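Local coordinates for protein diphthine synthase (Entamoeba histolytica, PDB 3I4T) that probably transfers methyl groups from S-adenosylmethionine to a modified histidine of elongation factor 2, a step in making diphthamide, at residues Ile170-Asn173 with Arg174-Met178; Tyr208-Ile211 with Asn212-Ile215; Tyr251-Met254 with Lys255-Leu258. All blocks are in the same frame, centred on the assembly; numbering follows the deposited sequence.

Interaction 1: residues Ile170-Asn173 with Arg174-Met178; sequences IKIN and RDNNM
Met-178 N reaches back to Asn-173 O over 2.7 Å, closing the Schellman motif that ends helix 166-175 and showing in miniature how a helix is brought to a stop. The companion bond of the motif runs from Asn-177 N to Arg-174 O, and Asn-177, the C-prime residue, takes the positive phi (67°) that turns the chain out of the helix. Upstream, the ordinary helical ladder continues: Arg-174 N donates to Ile-170 O, and Asp-175 N to Lys-171 O.

One charged pair lies on the outer surface. Lys-171 sends its chain past Asp-175 at a slant, with CG anti to the backbone N (chi1 -165°), and bends only at the last torsion; NZ then sits 2.6 Å from Asp-175 OD2, on the syn lone pair of that oxygen. Asp-175 lies near the negative end of the helix dipole, which would probably disfavour its charge, and the ion pair with Lys-171 probably offsets this.

Side-chain packing and the dimer contact lie on another side. Ile-172 CG2 runs alongside the amide of Asn-176, 3.6 Å from ND2, and both side chains point the same way toward the second subunit, where they meet Asn-176 of that subunit; Met-178 packs on Met-178 of the same partner. Asn-173 ND2 donates to Thr-180 OG1, at the start of strand 180-187, and to Gln-150 O just before strand 152-154, while Arg-174 NE reaches Val-229 O in a loop.

Finally, Ile-172 O is gripped twice by one residue: Asn-176 N approaches one face of the carbonyl plane at 3.1 Å, and Asn-176 ND2 the opposite face at 2.7 Å.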
loop_
_atom_site.group_PDB
_atom_site.type_symbol
_atom_site.label_atom_id
_atom_site.label_comp_id
_atom_site.label_asym_id
_atom_site.label_seq_id
_atom_site.Cartn_x
_atom_site.Cartn_y
_atom_site.Cartn_z
ATOM N N ILE A 170 -15.294 12.699 -1.846
ATOM C CA ILE A 170 -15.511 11.911 -3.067
ATOM C C ILE A 170 -15.713 12.850 -4.266
ATOM O O ILE A 170 -15.213 12.583 -5.364
ATOM C CB ILE A 170 -16.708 10.910 -2.947
ATOM C CG1 ILE A 170 -16.460 9.899 -1.820
ATOM C CG2 ILE A 170 -16.929 10.166 -4.262
ATOM C CD1 ILE A 170 -17.634 8.991 -1.532
ATOM N N LYS A 171 -16.420 13.953 -4.031
ATOM C CA LYS A 171 -16.653 14.993 -5.035
ATOM C C LYS A 171 -15.340 15.541 -5.581
ATOM O O LYS A 171 -15.165 15.649 -6.808
ATOM C CB LYS A 171 -17.498 16.138 -4.457
ATOM C CG LYS A 171 -18.077 17.068 -5.512
ATOM C CD LYS A 171 -18.475 18.415 -4.925
ATOM C CE LYS A 171 -19.161 19.291 -5.954
ATOM N NZ LYS A 171 -18.411 19.300 -7.241
ATOM N N ILE A 172 -14.424 15.859 -4.671
ATOM C CA ILE A 172 -13.086 16.350 -5.040
ATOM C C ILE A 172 -12.307 15.335 -5.888
ATOM O O ILE A 172 -11.702 15.695 -6.916
ATOM C CB ILE A 172 -12.287 16.785 -3.791
ATOM C CG1 ILE A 172 -12.840 18.117 -3.260
ATOM C CG2 ILE A 172 -10.790 16.916 -4.093
ATOM C CD1 ILE A 172 -12.432 18.426 -1.827
ATOM N N ASN A 173 -12.341 14.072 -5.481
ATOM C CA ASN A 173 -11.660 13.027 -6.225
ATOM C C ASN A 173 -12.207 12.930 -7.639
ATOM O O ASN A 173 -11.450 12.816 -8.602
ATOM C CB ASN A 173 -11.807 11.682 -5.526
ATOM C CG ASN A 173 -10.836 11.505 -4.381
ATOM O OD1 ASN A 173 -10.014 12.384 -4.100
ATOM N ND2 ASN A 173 -10.909 10.349 -3.722
ATOM N N ARG A 174 -13.529 13.002 -7.756
ATOM C CA ARG A 174 -14.172 12.826 -9.034
ATOM C C ARG A 174 -14.062 14.049 -9.942
ATOM O O ARG A 174 -13.682 13.905 -11.096
ATOM C CB ARG A 174 -15.581 12.247 -8.861
ATOM C CG ARG A 174 -15.473 10.716 -8.809
ATOM C CD ARG A 174 -16.714 9.977 -8.454
ATOM N NE ARG A 174 -17.770 10.102 -9.449
ATOM C CZ ARG A 174 -17.951 9.299 -10.492
ATOM N NH1 ARG A 174 -17.133 8.293 -10.737
ATOM N NH2 ARG A 174 -18.969 9.515 -11.300
ATOM N N ASP A 175 -14.338 15.244 -9.413
ATOM C CA ASP A 175 -14.086 16.512 -10.126
ATOM C C ASP A 175 -12.669 16.595 -10.691
ATOM O O ASP A 175 -12.446 17.198 -11.733
ATOM C CB ASP A 175 -14.266 17.721 -9.193
ATOM C CG ASP A 175 -15.698 17.974 -8.815
ATOM O OD1 ASP A 175 -16.607 17.222 -9.250
ATOM O OD2 ASP A 175 -15.919 18.958 -8.072
ATOM N N ASN A 176 -11.712 16.014 -9.980
ATOM C CA ASN A 176 -10.301 16.071 -10.386
ATOM C C ASN A 176 -9.779 14.781 -10.990
ATOM O O ASN A 176 -8.561 14.581 -11.101
ATOM C CB ASN A 176 -9.441 16.503 -9.207
ATOM C CG ASN A 176 -9.804 17.887 -8.722
ATOM O OD1 ASN A 176 -9.526 18.873 -9.404
ATOM N ND2 ASN A 176 -10.454 17.968 -7.556
ATOM N N ASN A 177 -10.717 13.916 -11.375
ATOM C CA ASN A 177 -10.442 12.733 -12.203
ATOM C C ASN A 177 -9.581 11.663 -11.509
ATOM O O ASN A 177 -8.751 11.000 -12.161
ATOM C CB ASN A 177 -9.866 13.151 -13.569
ATOM C CG ASN A 177 -9.934 12.041 -14.595
ATOM O OD1 ASN A 177 -10.875 11.257 -14.600
ATOM N ND2 ASN A 177 -8.927 11.964 -15.471
ATOM N N MET A 178 -9.809 11.485 -10.202
ATOM C CA MET A 178 -9.118 10.474 -9.392
ATOM C C MET A 178 -10.081 9.401 -8.898
ATOM O O MET A 178 -11.268 9.681 -8.715
ATOM C CB MET A 178 -8.433 11.127 -8.189
ATOM C CG MET A 178 -7.318 12.093 -8.576
ATOM S SD MET A 178 -6.520 12.842 -7.146
ATOM C CE MET A 178 -7.489 14.326 -6.969
#

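Interaction 2: residues Tyr208-Ile211 with Asn212-Ile215; sequences YMTI and NQCI
Thr-210 and Gln-213 grip each other at the start of helix 211-225, a worked case of how the first turn's unsatisfied N-H groups find acceptors. This partly exposed pair is the side nearer solvent. Gln-213 N donates to Thr-210 OG1 at 3.0 Å in a nearly straight bond (170°), and the glutamine chain, extended beyond CG, runs back along the first turn so that OE1 takes Thr-210 N, also at 3.0 Å, in its carbonyl plane. Thr-210 OG1 gives its own hydrogen to the same OE1 at 3.1 Å, so OE1 is held by two donors, the hydroxyl from a much less favourable direction. The threonine hydroxyl can do both jobs because chi1 (63°) sets it between the backbone N and the carbonyl carbon.

The packed side is the buried flank. Ile-211 CG2 lies beside Ile-215 CD1 at 3.8 Å, and Cys-214 meets strands 180-187 and 267-271; only the approach of Met-209 SD to Cys-214 CB, at 4.3 Å, is loose. Asn-212, though partly exposed, has its ND2 held by the carbonyls of Leu-258 and Tyr-260. Reciprocal bonding between N-cap and N3 residues defines the capping box, here with glutamine in the N3 place.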
loop_
_atom_site.group_PDB
_atom_site.type_symbol
_atom_site.label_atom_id
_atom_site.label_comp_id
_atom_site.label_asym_id
_atom_site.label_seq_id
_atom_site.Cartn_x
_atom_site.Cartn_y
_atom_site.Cartn_z
ATOM N N TYR A 208 -19.543 -5.998 10.761
ATOM C CA TYR A 208 -18.844 -5.430 9.622
ATOM C C TYR A 208 -19.842 -4.864 8.629
ATOM O O TYR A 208 -20.801 -5.541 8.246
ATOM C CB TYR A 208 -18.005 -6.502 8.943
ATOM C CG TYR A 208 -16.773 -6.889 9.712
ATOM C CD1 TYR A 208 -15.519 -6.413 9.318
ATOM C CD2 TYR A 208 -16.848 -7.742 10.826
ATOM C CE1 TYR A 208 -14.369 -6.766 10.011
ATOM C CE2 TYR A 208 -15.703 -8.095 11.537
ATOM C CZ TYR A 208 -14.466 -7.598 11.120
ATOM O OH TYR A 208 -13.311 -7.919 11.800
ATOM N N MET A 209 -19.623 -3.617 8.220
ATOM C CA MET A 209 -20.470 -3.009 7.206
ATOM C C MET A 209 -20.265 -3.724 5.888
ATOM O O MET A 209 -19.146 -4.105 5.546
ATOM C CB MET A 209 -20.167 -1.518 7.057
ATOM C CG MET A 209 -20.984 -0.827 5.972
ATOM S SD MET A 209 -20.666 0.933 5.893
ATOM C CE MET A 209 -21.711 1.534 7.223
ATOM N N THR A 210 -21.361 -3.899 5.161
ATOM C CA THR A 210 -21.342 -4.499 3.833
ATOM C C THR A 210 -21.330 -3.448 2.736
ATOM O O THR A 210 -21.744 -2.305 2.928
ATOM C CB THR A 210 -22.596 -5.377 3.604
ATOM O OG1 THR A 210 -23.772 -4.549 3.648
ATOM C CG2 THR A 210 -22.700 -6.471 4.661
ATOM N N ILE A 211 -20.861 -3.860 1.566
ATOM C CA ILE A 211 -21.015 -3.102 0.336
ATOM C C ILE A 211 -22.467 -2.653 0.123
ATOM O O ILE A 211 -22.706 -1.517 -0.308
ATOM C CB ILE A 211 -20.519 -3.953 -0.848
ATOM C CG1 ILE A 211 -18.987 -3.938 -0.883
ATOM C CG2 ILE A 211 -21.118 -3.488 -2.180
ATOM C CD1 ILE A 211 -18.363 -5.134 -1.591
ATOM N N ASN A 212 -23.415 -3.553 0.424
ATOM C CA ASN A 212 -24.853 -3.301 0.290
ATOM C C ASN A 212 -25.300 -2.099 1.127
ATOM O O ASN A 212 -25.932 -1.170 0.608
ATOM C CB ASN A 212 -25.674 -4.546 0.681
ATOM C CG ASN A 212 -25.199 -5.820 -0.020
ATOM O OD1 ASN A 212 -24.440 -6.604 0.553
ATOM N ND2 ASN A 212 -25.644 -6.031 -1.256
ATOM N N GLN A 213 -24.960 -2.129 2.418
ATOM C CA GLN A 213 -25.265 -1.041 3.351
ATOM C C GLN A 213 -24.495 0.225 3.006
ATOM O O GLN A 213 -24.965 1.331 3.273
ATOM C CB GLN A 213 -24.920 -1.436 4.785
ATOM C CG GLN A 213 -25.726 -2.569 5.342
ATOM C CD GLN A 213 -25.098 -3.161 6.595
ATOM O OE1 GLN A 213 -23.921 -3.536 6.608
ATOM N NE2 GLN A 213 -25.888 -3.256 7.654
ATOM N N CYS A 214 -23.304 0.058 2.437
ATOM C CA CYS A 214 -22.495 1.184 1.988
ATOM C C CYS A 214 -23.162 1.910 0.823
ATOM O O CYS A 214 -23.321 3.124 0.859
ATOM C CB CYS A 214 -21.093 0.720 1.570
ATOM S SG CYS A 214 -20.121 2.047 0.777
ATOM N N ILE A 215 -23.533 1.157 -0.211
ATOM C CA ILE A 215 -24.184 1.731 -1.391
ATOM C C ILE A 215 -25.517 2.356 -1.000
ATOM O O ILE A 215 -25.853 3.431 -1.464
ATOM C CB ILE A 215 -24.366 0.675 -2.521
ATOM C CG1 ILE A 215 -23.012 0.261 -3.108
ATOM C CG2 ILE A 215 -25.285 1.190 -3.618
ATOM C CD1 ILE A 215 -23.093 -0.889 -4.077
#

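Interaction 3: residues Tyr251-Met254 with Lys255-Leu258; sequences YGKM and KDLL
A strand-to-helix junction is the element here: strand 248-253 runs straight into the short helix 254-257, with Lys-253 at the N-cap position, and the example illustrates how the first carbonyls at a strand end take up helical bonding. Lys-253 O receives Leu-257 N at 2.9 Å, nearly in line with the carbonyl bond, and a weaker, more bent bond from Asp-256 N (129°). One residue on, Leu-258 N donates to Met-254 O at 2.9 Å.

Above this backbone, the side chains of Lys-253 and Asp-256 run side by side. Asp-256 OD2 lies against the aliphatic start of the lysine, 3.6 Å from CB, whereas Lys-253 NZ stays 3.9 Å from OD2, a long salt bridge. A water makes the closer link: it accepts from Lys-253 N and donates to Asp-256 OD2 at 2.7 Å, so the carboxylate reaches the N-cap amide indirectly. Lys-255 lies alongside Lys-253, with its CE 3.9 Å from Lys-253 CD; the proximity of the two ammonium groups is probably tempered by Asp-256 and, through a long and weak ion pair with Lys-255 NZ, by Asp-233.

On the buried face, Leu-257 CD1 comes down on Gly-252 CA at 3.7 Å, where the glycine backbone presents no side chain to the leucine methyl.

Around the junction, Gly-252 pairs with Val-236 of the antiparallel strand 235-240, Tyr-251 packs on helix 278-284, and Met-254 and Leu-257 both rest on Ile-215 of helix 211-225, wedging the short helix between sheet and long helix.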
loop_
_atom_site.group_PDB
_atom_site.type_symbol
_atom_site.label_atom_id
_atom_site.label_comp_id
_atom_site.label_asym_id
_atom_site.label_seq_id
_atom_site.Cartn_x
_atom_site.Cartn_y
_atom_site.Cartn_z
ATOM N N TYR A 251 -17.843 -5.688 -10.797
ATOM C CA TYR A 251 -17.911 -4.357 -11.399
ATOM C C TYR A 251 -19.294 -4.157 -12.004
ATOM O O TYR A 251 -19.699 -4.891 -12.912
ATOM C CB TYR A 251 -16.844 -4.239 -12.476
ATOM C CG TYR A 251 -16.780 -2.912 -13.229
ATOM C CD1 TYR A 251 -16.591 -1.712 -12.558
ATOM C CD2 TYR A 251 -16.864 -2.883 -14.627
ATOM C CE1 TYR A 251 -16.512 -0.519 -13.250
ATOM C CE2 TYR A 251 -16.777 -1.698 -15.330
ATOM C CZ TYR A 251 -16.602 -0.521 -14.638
ATOM O OH TYR A 251 -16.513 0.664 -15.333
ATOM N N GLY A 252 -20.022 -3.168 -11.503
ATOM C CA GLY A 252 -21.381 -2.936 -11.971
ATOM C C GLY A 252 -22.017 -1.697 -11.374
ATOM O O GLY A 252 -21.384 -0.964 -10.598
ATOM N N LYS A 253 -23.277 -1.473 -11.747
ATOM C CA LYS A 253 -24.039 -0.315 -11.301
ATOM C C LYS A 253 -24.296 -0.372 -9.806
ATOM O O LYS A 253 -24.400 -1.447 -9.227
ATOM C CB LYS A 253 -25.375 -0.211 -12.055
ATOM C CG LYS A 253 -25.249 -0.180 -13.566
ATOM C CD LYS A 253 -26.444 0.492 -14.238
ATOM C CE LYS A 253 -26.564 0.099 -15.721
ATOM N NZ LYS A 253 -27.492 -1.076 -15.900
ATOM N N MET A 254 -24.412 0.799 -9.192
ATOM C CA MET A 254 -24.754 0.906 -7.778
ATOM C C MET A 254 -26.054 0.205 -7.445
ATOM O O MET A 254 -26.124 -0.479 -6.425
ATOM C CB MET A 254 -24.780 2.365 -7.327
ATOM C CG MET A 254 -23.401 3.015 -7.437
ATOM S SD MET A 254 -23.110 4.461 -6.387
ATOM C CE MET A 254 -22.905 3.674 -4.793
ATOM N N LYS A 255 -27.065 0.347 -8.307
ATOM C CA LYS A 255 -28.365 -0.304 -8.081
ATOM C C LYS A 255 -28.290 -1.818 -8.193
ATOM O O LYS A 255 -29.089 -2.523 -7.581
ATOM C CB LYS A 255 -29.444 0.222 -9.031
ATOM C CG LYS A 255 -29.180 -0.020 -10.516
ATOM C CD LYS A 255 -30.270 0.589 -11.379
ATOM C CE LYS A 255 -30.110 0.175 -12.832
ATOM N NZ LYS A 255 -31.171 0.763 -13.713
ATOM N N ASP A 256 -27.332 -2.315 -8.971
ATOM C CA ASP A 256 -27.163 -3.753 -9.141
ATOM C C ASP A 256 -26.344 -4.351 -8.014
ATOM O O ASP A 256 -26.622 -5.463 -7.552
ATOM C CB ASP A 256 -26.528 -4.058 -10.492
ATOM C CG ASP A 256 -27.476 -3.823 -11.641
ATOM O OD1 ASP A 256 -28.676 -4.148 -11.512
ATOM O OD2 ASP A 256 -27.035 -3.315 -12.686
ATOM N N LEU A 257 -25.340 -3.610 -7.563
ATOM C CA LEU A 257 -24.471 -4.079 -6.488
ATOM C C LEU A 257 -25.122 -3.951 -5.115
ATOM O O LEU A 257 -24.853 -4.746 -4.222
ATOM C CB LEU A 257 -23.085 -3.414 -6.562
ATOM C CG LEU A 257 -22.007 -4.207 -7.321
ATOM C CD1 LEU A 257 -22.385 -4.506 -8.747
ATOM C CD2 LEU A 257 -20.672 -3.502 -7.282
ATOM N N LEU A 258 -26.008 -2.969 -4.971
ATOM C CA LEU A 258 -26.876 -2.836 -3.787
ATOM C C LEU A 258 -27.528 -4.151 -3.281
ATOM O O LEU A 258 -27.717 -4.329 -2.074
ATOM C CB LEU A 258 -27.957 -1.788 -4.062
ATOM C CG LEU A 258 -29.036 -1.449 -3.026
ATOM C CD1 LEU A 258 -28.454 -0.952 -1.698
ATOM C CD2 LEU A 258 -30.016 -0.422 -3.609
HETATM O O HOH W 1 -24.413 -3.497 -13.276
#

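How the interactions relate
Following the chain from the N terminus, the three contacts come in series, none nesting in or crossing another, and each closes only local turns of a few residues. Interaction 1 ends helix 166-175 before strand 180-187, interaction 2 begins helix 211-225 after strand 207-208, and interaction 3 turns strand 248-253 into helix 254-257. Interactions 2 and 3 touch, their centres about 12 Å apart: the beginning of the long helix meets the short helix through Ile-215 and through Asn-212. Interaction 1 stands apart, its nearest atoms about 8 Å from either, and faces the second subunit. Together they mark helix ends around the mixed sheet.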